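Local coordinates for protein domain of Unknown Function with a Cystatin-Like Fold (Nostoc punctiforme, PDB 2RGQ) that is of unknown function but has the cystatin-like fold of SnoaL-like domains in the NTF2 clan, at residues Asp8-Glu20 with Val111-Ile125. Numbering follows the deposited sequence.
Sequences DKLEIMELAARFE and VRKINGKWYLILRQI
Helix 8-20 lies across the hairpin of strands 111-114 and 117-120, its axis 8.3 Å from the second strand at 41°, bringing Ile12 over Trp118. CD1 of Ile12 sits over one face, 3.8 Å from the centroid of the Trp118 six-membered ring, a CH-pi contact; CE of Lys113 lies over the rim of the opposite face. At the edge, Trp118 NE1 donates in the ring plane to Asp8 OD1 (3.1 Å), which also takes a salt bridge from Lys113 NZ (2.8 Å) on the same side of the carboxylate plane; Tyr82 O binds that ammonium too. Glu11, with CG anti to the backbone N (chi1 -162°) and an extended chain, brings OE2 to Trp118 N at 2.9 Å in a nearly straight bond; OE1 reaches Gly116 O through a water. Replacing Trp118 with an alanine would probably leave Asp8 OD1 without its indole donor and open a gap beneath Ile12.

One turn on, the branched end of Leu15 reaches the strands: CD1 meets Val111 CG1 at 3.6 Å and CD2 comes close to Trp118 O. Beyond the corner at Ile121, the extended start of Arg123 sets CD over one face of Phe19, and the bend at chi3 (-88°) swings the guanidinium over the same face in a cation-pi contact, CZ 4.4 Å from the centroid. NH1 makes a weak, bent bond within a salt bridge to Glu20 OE2, while NE pairs with Asp109. The buried arginine charge is thus probably balanced by two carboxylates and a ring face where the helix packs against the curved NTF2-like sheet.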
ATOM      1  N   ASP B   8      -1.527  10.037  14.644  1.00 12.71           N
ATOM      2  CA  ASP B   8      -2.963   9.735  14.471  1.00 10.41           C
ATOM      3  C   ASP B   8      -3.246   9.093  13.102  1.00 11.28           C
ATOM      4  O   ASP B   8      -3.950   8.087  13.020  1.00  9.70           O
ATOM      5  CB  ASP B   8      -3.892  10.972  14.585  1.00 11.35           C
ATOM      6  CG  ASP B   8      -3.958  11.583  15.993  1.00 10.84           C
ATOM      7  OD1 ASP B   8      -3.920  10.850  17.004  1.00 11.63           O
ATOM      8  OD2 ASP B   8      -4.069  12.846  16.082  1.00 10.81           O
ATOM      9  N   LYS B   9      -2.745   9.696  12.036  1.00 11.04           N
ATOM     10  CA  LYS B   9      -2.916   9.152  10.681  1.00 11.41           C
ATOM     11  C   LYS B   9      -2.407   7.713  10.549  1.00  9.56           C
ATOM     12  O   LYS B   9      -3.080   6.857   9.980  1.00 11.75           O
ATOM     13  CB  LYS B   9      -2.237  10.074   9.654  1.00 12.43           C
ATOM     14  CG  LYS B   9      -2.989  11.452   9.483  1.00 13.91           C
ATOM     15  CD  LYS B   9      -2.574  12.119   8.164  1.00 16.94           C
ATOM     16  CE  LYS B   9      -3.541  13.224   7.752  1.00 18.81           C
ATOM     17  NZ  LYS B   9      -3.252  13.637   6.334  1.00 19.02           N
ATOM     18  N   LEU B  10      -1.199   7.467  11.072  1.00 10.72           N
ATOM     19  CA  LEU B  10      -0.608   6.121  11.037  1.00 10.23           C
ATOM     20  C   LEU B  10      -1.470   5.115  11.801  1.00 10.38           C
ATOM     21  O   LEU B  10      -1.720   4.002  11.304  1.00 10.14           O
ATOM     22  CB  LEU B  10       0.827   6.151  11.525  1.00 10.66           C
ATOM     23  CG  LEU B  10       1.841   6.882  10.682  1.00 11.55           C
ATOM     24  CD1 LEU B  10       3.091   7.133  11.468  1.00  9.39           C
ATOM     25  CD2 LEU B  10       2.194   6.077   9.409  1.00 13.18           C
ATOM     26  N   GLU B  11      -1.965   5.511  12.968  1.00  9.94           N
ATOM     27  CA  GLU B  11      -2.895   4.670  13.774  1.00 10.81           C
ATOM     28  C   GLU B  11      -4.195   4.405  13.027  1.00 10.17           C
ATOM     29  O   GLU B  11      -4.728   3.291  13.048  1.00  9.20           O
ATOM     30  CB  GLU B  11      -3.179   5.283  15.160  1.00 13.49           C
ATOM     31  CG  GLU B  11      -3.752   4.261  16.177  1.00 15.05           C
ATOM     32  CD  GLU B  11      -4.078   4.839  17.547  1.00 17.74           C
ATOM     33  OE1 GLU B  11      -3.345   5.762  17.942  1.00 16.80           O
ATOM     34  OE2 GLU B  11      -5.064   4.384  18.212  1.00 14.02           O
ATOM     35  N   ILE B  12      -4.731   5.416  12.356  1.00  9.77           N
ATOM     36  CA  ILE B  12      -5.978   5.217  11.586  1.00 10.00           C
ATOM     37  C   ILE B  12      -5.735   4.257  10.406  1.00 11.79           C
ATOM     38  O   ILE B  12      -6.574   3.388  10.131  1.00 12.10           O
ATOM     39  CB  ILE B  12      -6.554   6.577  11.113  1.00  8.61           C
ATOM     40  CG1 ILE B  12      -7.041   7.412  12.303  1.00  8.39           C
ATOM     41  CG2 ILE B  12      -7.669   6.432  10.105  1.00 10.13           C
ATOM     42  CD1 ILE B  12      -7.164   8.895  11.979  1.00  9.26           C
HETATM   43  N   MSE B  13      -4.624   4.418   9.703  1.00 12.41           N
HETATM   44  CA  MSE B  13      -4.265   3.509   8.631  1.00 14.11           C
HETATM   45  C   MSE B  13      -4.115   2.085   9.179  1.00 14.29           C
HETATM   46  O   MSE B  13      -4.511   1.136   8.520  1.00 12.40           O
HETATM   47  CB  MSE B  13      -2.996   3.972   7.903  1.00 17.34           C
HETATM   48  CG  MSE B  13      -3.291   5.094   6.926  1.00 19.99           C
HETATM   49 SE   MSE B  13      -1.683   5.501   5.985  0.75 28.02          SE
HETATM   50  CE  MSE B  13      -0.965   6.471   7.290  1.00 18.50           C
ATOM     51  N   GLU B  14      -3.520   1.945  10.363  1.00 13.99           N
ATOM     52  CA  GLU B  14      -3.401   0.621  11.032  1.00 13.79           C
ATOM     53  C   GLU B  14      -4.749  -0.039  11.350  1.00 13.57           C
ATOM     54  O   GLU B  14      -4.854  -1.260  11.347  1.00 13.26           O
ATOM     55  CB  GLU B  14      -2.513   0.702  12.268  1.00 15.93           C
ATOM     56  CG  GLU B  14      -1.050   0.668  11.928  1.00 19.08           C
ATOM     57  CD  GLU B  14      -0.151   0.591  13.167  1.00 23.14           C
ATOM     58  OE1 GLU B  14      -0.684   0.311  14.277  1.00 24.89           O
ATOM     59  OE2 GLU B  14       1.089   0.787  13.021  1.00 22.96           O
ATOM     60  N   LEU B  15      -5.821   0.739  11.493  1.00 12.53           N
ATOM     61  CA  LEU B  15      -7.146   0.119  11.694  1.00 12.40           C
ATOM     62  C   LEU B  15      -7.509  -0.717  10.488  1.00 13.97           C
ATOM     63  O   LEU B  15      -7.999  -1.838  10.667  1.00 13.14           O
ATOM     64  CB  LEU B  15      -8.261   1.126  11.866  1.00 12.39           C
ATOM     65  CG  LEU B  15      -8.290   1.926  13.159  1.00 11.56           C
ATOM     66  CD1 LEU B  15      -9.222   3.164  13.084  1.00 12.30           C
ATOM     67  CD2 LEU B  15      -8.653   0.986  14.325  1.00 11.00           C
ATOM     68  N   ALA B  16      -7.297  -0.165   9.280  1.00 12.88           N
ATOM     69  CA  ALA B  16      -7.552  -0.900   8.025  1.00 12.62           C
ATOM     70  C   ALA B  16      -6.661  -2.151   7.943  1.00 12.95           C
ATOM     71  O   ALA B  16      -7.147  -3.242   7.674  1.00 12.01           O
ATOM     72  CB  ALA B  16      -7.316  -0.019   6.839  1.00 14.36           C
ATOM     73  N   ALA B  17      -5.368  -1.974   8.199  1.00 11.58           N
ATOM     74  CA  ALA B  17      -4.402  -3.073   8.179  1.00 11.07           C
ATOM     75  C   ALA B  17      -4.759  -4.151   9.196  1.00 10.21           C
ATOM     76  O   ALA B  17      -4.805  -5.342   8.845  1.00 12.01           O
ATOM     77  CB  ALA B  17      -2.952  -2.544   8.384  1.00  9.77           C
ATOM     78  N   ARG B  18      -5.177  -3.748  10.401  1.00 10.08           N
ATOM     79  CA  ARG B  18      -5.620  -4.701  11.443  1.00 10.73           C
ATOM     80  C   ARG B  18      -6.915  -5.449  11.063  1.00 11.96           C
ATOM     81  O   ARG B  18      -6.974  -6.671  11.212  1.00 10.80           O
ATOM     82  CB  ARG B  18      -5.780  -3.979  12.787  1.00 12.65           C
ATOM     83  CG  ARG B  18      -4.463  -3.616  13.430  1.00 14.41           C
ATOM     84  CD  ARG B  18      -4.689  -2.577  14.525  1.00 17.94           C
ATOM     85  NE  ARG B  18      -5.546  -3.076  15.604  1.00 18.86           N
ATOM     86  CZ  ARG B  18      -6.304  -2.308  16.400  1.00 21.66           C
ATOM     87  NH1 ARG B  18      -6.358  -1.003  16.246  1.00 20.55           N
ATOM     88  NH2 ARG B  18      -7.020  -2.861  17.368  1.00 22.39           N
ATOM     89  N   PHE B  19      -7.911  -4.726  10.536  1.00 12.84           N
ATOM     90  CA  PHE B  19      -9.153  -5.300  10.016  1.00 11.91           C
ATOM     91  C   PHE B  19      -8.855  -6.369   8.984  1.00 12.51           C
ATOM     92  O   PHE B  19      -9.360  -7.510   9.090  1.00 10.37           O
ATOM     93  CB  PHE B  19     -10.001  -4.169   9.379  1.00 11.85           C
ATOM     94  CG  PHE B  19     -11.326  -4.601   8.789  1.00 13.42           C
ATOM     95  CD1 PHE B  19     -11.386  -5.228   7.552  1.00 13.50           C
ATOM     96  CD2 PHE B  19     -12.522  -4.222   9.364  1.00 13.04           C
ATOM     97  CE1 PHE B  19     -12.581  -5.589   6.961  1.00 13.90           C
ATOM     98  CE2 PHE B  19     -13.761  -4.590   8.734  1.00 13.58           C
ATOM     99  CZ  PHE B  19     -13.777  -5.236   7.561  1.00 13.13           C
ATOM    100  N   GLU B  20      -8.064  -5.998   7.982  1.00 10.91           N
ATOM    101  CA  GLU B  20      -7.781  -6.915   6.871  1.00 12.94           C
ATOM    102  C   GLU B  20      -6.965  -8.147   7.276  1.00 12.41           C
ATOM    103  O   GLU B  20      -7.310  -9.280   6.926  1.00 10.75           O
ATOM    104  CB  GLU B  20      -7.119  -6.187   5.687  1.00 15.87           C
ATOM    105  CG  GLU B  20      -7.981  -5.063   5.017  1.00 17.77           C
ATOM    106  CD  GLU B  20      -9.422  -5.454   4.707  1.00 22.62           C
ATOM    107  OE1 GLU B  20      -9.784  -6.662   4.660  1.00 26.73           O
ATOM    108  OE2 GLU B  20     -10.252  -4.522   4.495  1.00 26.59           O
ATOM    109  N   VAL B 111     -13.876   7.340  11.654  1.00 12.74           N
ATOM    110  CA  VAL B 111     -13.115   6.862  12.786  1.00 10.68           C
ATOM    111  C   VAL B 111     -13.215   7.889  13.925  1.00  9.86           C
ATOM    112  O   VAL B 111     -13.537   9.047  13.685  1.00  8.74           O
ATOM    113  CB  VAL B 111     -11.654   6.577  12.477  1.00 11.58           C
ATOM    114  CG1 VAL B 111     -11.536   5.381  11.441  1.00 11.35           C
ATOM    115  CG2 VAL B 111     -10.912   7.881  12.050  1.00  9.87           C
ATOM    116  N   ARG B 112     -13.022   7.409  15.137  1.00  9.72           N
ATOM    117  CA  ARG B 112     -13.125   8.253  16.330  1.00  9.22           C
ATOM    118  C   ARG B 112     -12.114   7.841  17.371  1.00 10.77           C
ATOM    119  O   ARG B 112     -11.832   6.640  17.544  1.00 11.01           O
ATOM    120  CB  ARG B 112     -14.526   8.155  16.895  1.00 10.52           C
ATOM    121  CG  ARG B 112     -14.860   9.089  18.082  1.00 11.33           C
ATOM    122  CD  ARG B 112     -16.294   8.887  18.519  1.00 12.29           C
ATOM    123  NE  ARG B 112     -17.234   9.176  17.421  1.00 12.90           N
ATOM    124  CZ  ARG B 112     -18.481   8.713  17.313  1.00 13.41           C
ATOM    125  NH1 ARG B 112     -18.999   7.968  18.228  1.00 14.13           N
ATOM    126  NH2 ARG B 112     -19.235   9.042  16.299  1.00 14.59           N
ATOM    127  N   LYS B 113     -11.580   8.845  18.066  1.00 11.23           N
ATOM    128  CA  LYS B 113     -10.655   8.605  19.179  1.00 10.59           C
ATOM    129  C   LYS B 113     -11.523   8.526  20.429  1.00 11.00           C
ATOM    130  O   LYS B 113     -12.193   9.488  20.779  1.00 11.21           O
ATOM    131  CB  LYS B 113      -9.636   9.701  19.274  1.00 12.61           C
ATOM    132  CG  LYS B 113      -8.637   9.523  20.368  1.00 11.48           C
ATOM    133  CD  LYS B 113      -7.572  10.585  20.356  1.00 12.22           C
ATOM    134  CE  LYS B 113      -6.562  10.365  19.253  1.00 13.18           C
ATOM    135  NZ  LYS B 113      -5.738  11.626  19.037  1.00 12.75           N
ATOM    136  N   ILE B 114     -11.503   7.356  21.073  1.00  9.88           N
ATOM    137  CA  ILE B 114     -12.250   7.064  22.290  1.00 11.88           C
ATOM    138  C   ILE B 114     -11.261   6.563  23.365  1.00 12.33           C
ATOM    139  O   ILE B 114     -10.509   5.628  23.141  1.00 12.51           O
ATOM    140  CB  ILE B 114     -13.381   6.013  22.044  1.00 13.29           C
ATOM    141  CG1 ILE B 114     -14.173   6.361  20.772  1.00 14.80           C
ATOM    142  CG2 ILE B 114     -14.280   5.902  23.281  1.00 14.34           C
ATOM    143  CD1 ILE B 114     -15.312   5.381  20.400  1.00 13.16           C
ATOM    144  N   ASN B 115     -11.258   7.233  24.525  1.00 13.15           N
ATOM    145  CA  ASN B 115     -10.326   6.922  25.603  1.00 13.88           C
ATOM    146  C   ASN B 115      -8.879   6.812  25.094  1.00 14.43           C
ATOM    147  O   ASN B 115      -8.125   5.905  25.477  1.00 13.55           O
ATOM    148  CB  ASN B 115     -10.735   5.666  26.352  1.00 14.67           C
ATOM    149  CG  ASN B 115     -12.182   5.688  26.814  1.00 15.49           C
ATOM    150  OD1 ASN B 115     -12.736   6.702  27.233  1.00 15.64           O
ATOM    151  ND2 ASN B 115     -12.786   4.545  26.757  1.00 17.00           N
ATOM    152  N   GLY B 116      -8.524   7.720  24.195  1.00 12.99           N
ATOM    153  CA  GLY B 116      -7.196   7.836  23.654  1.00 14.61           C
ATOM    154  C   GLY B 116      -6.747   6.948  22.527  1.00 13.79           C
ATOM    155  O   GLY B 116      -5.565   7.013  22.150  1.00 14.72           O
ATOM    156  N   LYS B 117      -7.658   6.146  21.985  1.00 10.65           N
ATOM    157  CA  LYS B 117      -7.367   5.221  20.911  1.00 12.72           C
ATOM    158  C   LYS B 117      -8.334   5.390  19.776  1.00 12.20           C
ATOM    159  O   LYS B 117      -9.529   5.598  20.031  1.00 10.01           O
ATOM    160  CB  LYS B 117      -7.511   3.814  21.472  1.00 16.50           C
ATOM    161  CG  LYS B 117      -7.217   2.691  20.514  1.00 20.53           C
ATOM    162  CD  LYS B 117      -6.919   1.424  21.315  1.00 22.55           C
ATOM    163  CE  LYS B 117      -6.857   0.192  20.418  1.00 23.95           C
ATOM    164  NZ  LYS B 117      -5.813   0.265  19.381  1.00 21.84           N
ATOM    165  N   TRP B 118      -7.853   5.171  18.537  1.00  9.19           N
ATOM    166  CA  TRP B 118      -8.725   5.281  17.365  1.00 11.12           C
ATOM    167  C   TRP B 118      -9.456   3.972  17.126  1.00 10.30           C
ATOM    168  O   TRP B 118      -8.891   2.860  17.287  1.00  9.24           O
ATOM    169  CB  TRP B 118      -7.974   5.654  16.090  1.00 10.73           C
ATOM    170  CG  TRP B 118      -7.437   7.019  16.106  1.00 10.14           C
ATOM    171  CD1 TRP B 118      -6.199   7.390  16.473  1.00  8.47           C
ATOM    172  CD2 TRP B 118      -8.130   8.208  15.724  1.00 10.00           C
ATOM    173  NE1 TRP B 118      -6.040   8.746  16.308  1.00 12.66           N
ATOM    174  CE2 TRP B 118      -7.224   9.279  15.870  1.00  9.76           C
ATOM    175  CE3 TRP B 118      -9.428   8.477  15.305  1.00 11.83           C
ATOM    176  CZ2 TRP B 118      -7.577  10.619  15.593  1.00 11.54           C
ATOM    177  CZ3 TRP B 118      -9.796   9.808  15.008  1.00 11.29           C
ATOM    178  CH2 TRP B 118      -8.870  10.865  15.167  1.00 10.79           C
ATOM    179  N   TYR B 119     -10.718   4.121  16.745  1.00  9.39           N
ATOM    180  CA  TYR B 119     -11.611   3.028  16.415  1.00  9.73           C
ATOM    181  C   TYR B 119     -12.465   3.302  15.198  1.00  9.92           C
ATOM    182  O   TYR B 119     -12.776   4.453  14.898  1.00  9.44           O
ATOM    183  CB  TYR B 119     -12.630   2.819  17.546  1.00 11.46           C
ATOM    184  CG  TYR B 119     -12.033   2.373  18.819  1.00 10.78           C
ATOM    185  CD1 TYR B 119     -11.780   1.019  19.060  1.00 12.29           C
ATOM    186  CD2 TYR B 119     -11.675   3.293  19.784  1.00 12.39           C
ATOM    187  CE1 TYR B 119     -11.204   0.607  20.254  1.00 13.07           C
ATOM    188  CE2 TYR B 119     -11.085   2.896  20.982  1.00 14.54           C
ATOM    189  CZ  TYR B 119     -10.868   1.561  21.220  1.00 14.34           C
ATOM    190  OH  TYR B 119     -10.257   1.217  22.402  1.00 14.25           O
ATOM    191  N   LEU B 120     -12.821   2.245  14.477  1.00 10.21           N
ATOM    192  CA  LEU B 120     -13.802   2.331  13.414  1.00  9.71           C
ATOM    193  C   LEU B 120     -15.223   2.579  13.966  1.00 12.83           C
ATOM    194  O   LEU B 120     -15.745   1.786  14.792  1.00 13.19           O
ATOM    195  CB  LEU B 120     -13.811   1.013  12.608  1.00 10.70           C
ATOM    196  CG  LEU B 120     -12.583   0.695  11.742  1.00 11.62           C
ATOM    197  CD1 LEU B 120     -12.675  -0.750  11.245  1.00 11.86           C
ATOM    198  CD2 LEU B 120     -12.471   1.647  10.560  1.00 11.86           C
ATOM    199  N   ILE B 121     -15.854   3.673  13.532  1.00 10.66           N
ATOM    200  CA  ILE B 121     -17.274   3.929  13.834  1.00  9.56           C
ATOM    201  C   ILE B 121     -18.155   3.359  12.724  1.00 11.19           C
ATOM    202  O   ILE B 121     -19.222   2.775  12.975  1.00  9.39           O
ATOM    203  CB  ILE B 121     -17.583   5.447  13.969  1.00 12.61           C
ATOM    204  CG1 ILE B 121     -16.761   6.047  15.136  1.00 12.69           C
ATOM    205  CG2 ILE B 121     -19.128   5.698  14.089  1.00 13.13           C
ATOM    206  CD1 ILE B 121     -17.032   5.414  16.519  1.00 14.97           C
ATOM    207  N   LEU B 122     -17.751   3.605  11.483  1.00 11.02           N
ATOM    208  CA  LEU B 122     -18.476   3.108  10.351  1.00 11.77           C
ATOM    209  C   LEU B 122     -17.553   2.855   9.215  1.00 10.83           C
ATOM    210  O   LEU B 122     -16.901   3.773   8.724  1.00 11.12           O
ATOM    211  CB  LEU B 122     -19.547   4.097   9.883  1.00 12.35           C
ATOM    212  CG  LEU B 122     -20.330   3.712   8.624  1.00 14.42           C
ATOM    213  CD1 LEU B 122     -21.037   2.372   8.789  1.00 12.95           C
ATOM    214  CD2 LEU B 122     -21.334   4.780   8.343  1.00 14.65           C
ATOM    215  N   ARG B 123     -17.502   1.607   8.776  1.00 10.40           N
ATOM    216  CA  ARG B 123     -16.754   1.234   7.578  1.00 10.37           C
ATOM    217  C   ARG B 123     -17.766   0.834   6.518  1.00 12.55           C
ATOM    218  O   ARG B 123     -18.587  -0.068   6.747  1.00 12.49           O
ATOM    219  CB  ARG B 123     -15.744   0.124   7.882  1.00 11.42           C
ATOM    220  CG  ARG B 123     -15.208  -0.512   6.604  1.00 14.88           C
ATOM    221  CD  ARG B 123     -14.045  -1.406   6.834  1.00 17.45           C
ATOM    222  NE  ARG B 123     -12.831  -0.596   6.787  1.00 18.50           N
ATOM    223  CZ  ARG B 123     -11.663  -1.009   6.311  1.00 20.55           C
ATOM    224  NH1 ARG B 123     -11.456  -2.241   5.877  1.00 22.71           N
ATOM    225  NH2 ARG B 123     -10.664  -0.154   6.268  1.00 22.24           N
ATOM    226  N   GLN B 124     -17.715   1.524   5.368  1.00 13.70           N
ATOM    227  CA  GLN B 124     -18.577   1.274   4.214  1.00 11.94           C
ATOM    228  C   GLN B 124     -17.711   0.796   3.066  1.00 13.23           C
ATOM    229  O   GLN B 124     -16.791   1.509   2.637  1.00 13.34           O
ATOM    230  CB  GLN B 124     -19.336   2.531   3.807  1.00 12.88           C
ATOM    231  CG  GLN B 124     -20.441   2.870   4.814  1.00 11.67           C
ATOM    232  CD  GLN B 124     -21.103   4.180   4.518  1.00 13.71           C
ATOM    233  OE1 GLN B 124     -20.427   5.187   4.478  1.00 16.70           O
ATOM    234  NE2 GLN B 124     -22.418   4.196   4.412  1.00 12.60           N
ATOM    235  N   ILE B 125     -17.962  -0.428   2.628  1.00 12.62           N
ATOM    236  CA  ILE B 125     -17.238  -1.074   1.532  1.00 11.95           C
ATOM    237  C   ILE B 125     -18.139  -1.061   0.295  1.00 13.93           C
ATOM    238  O   ILE B 125     -19.262  -1.568   0.344  1.00 13.13           O
ATOM    239  CB  ILE B 125     -16.829  -2.518   1.909  1.00 12.40           C
ATOM    240  CG1 ILE B 125     -15.996  -2.519   3.200  1.00 13.72           C
ATOM    241  CG2 ILE B 125     -16.060  -3.156   0.744  1.00 11.93           C
ATOM    242  CD1 ILE B 125     -15.484  -3.822   3.675  1.00 15.73           C
TER
HETATM  243  O   HOH W   1      -6.324   2.168  17.180  1.00 13.65           O
HETATM  244  O   HOH W   2      -4.095   7.389  19.888  1.00 29.52           O
HETATM  245  O   HOH W   3      -8.823  -0.029  17.746  1.00 16.11           O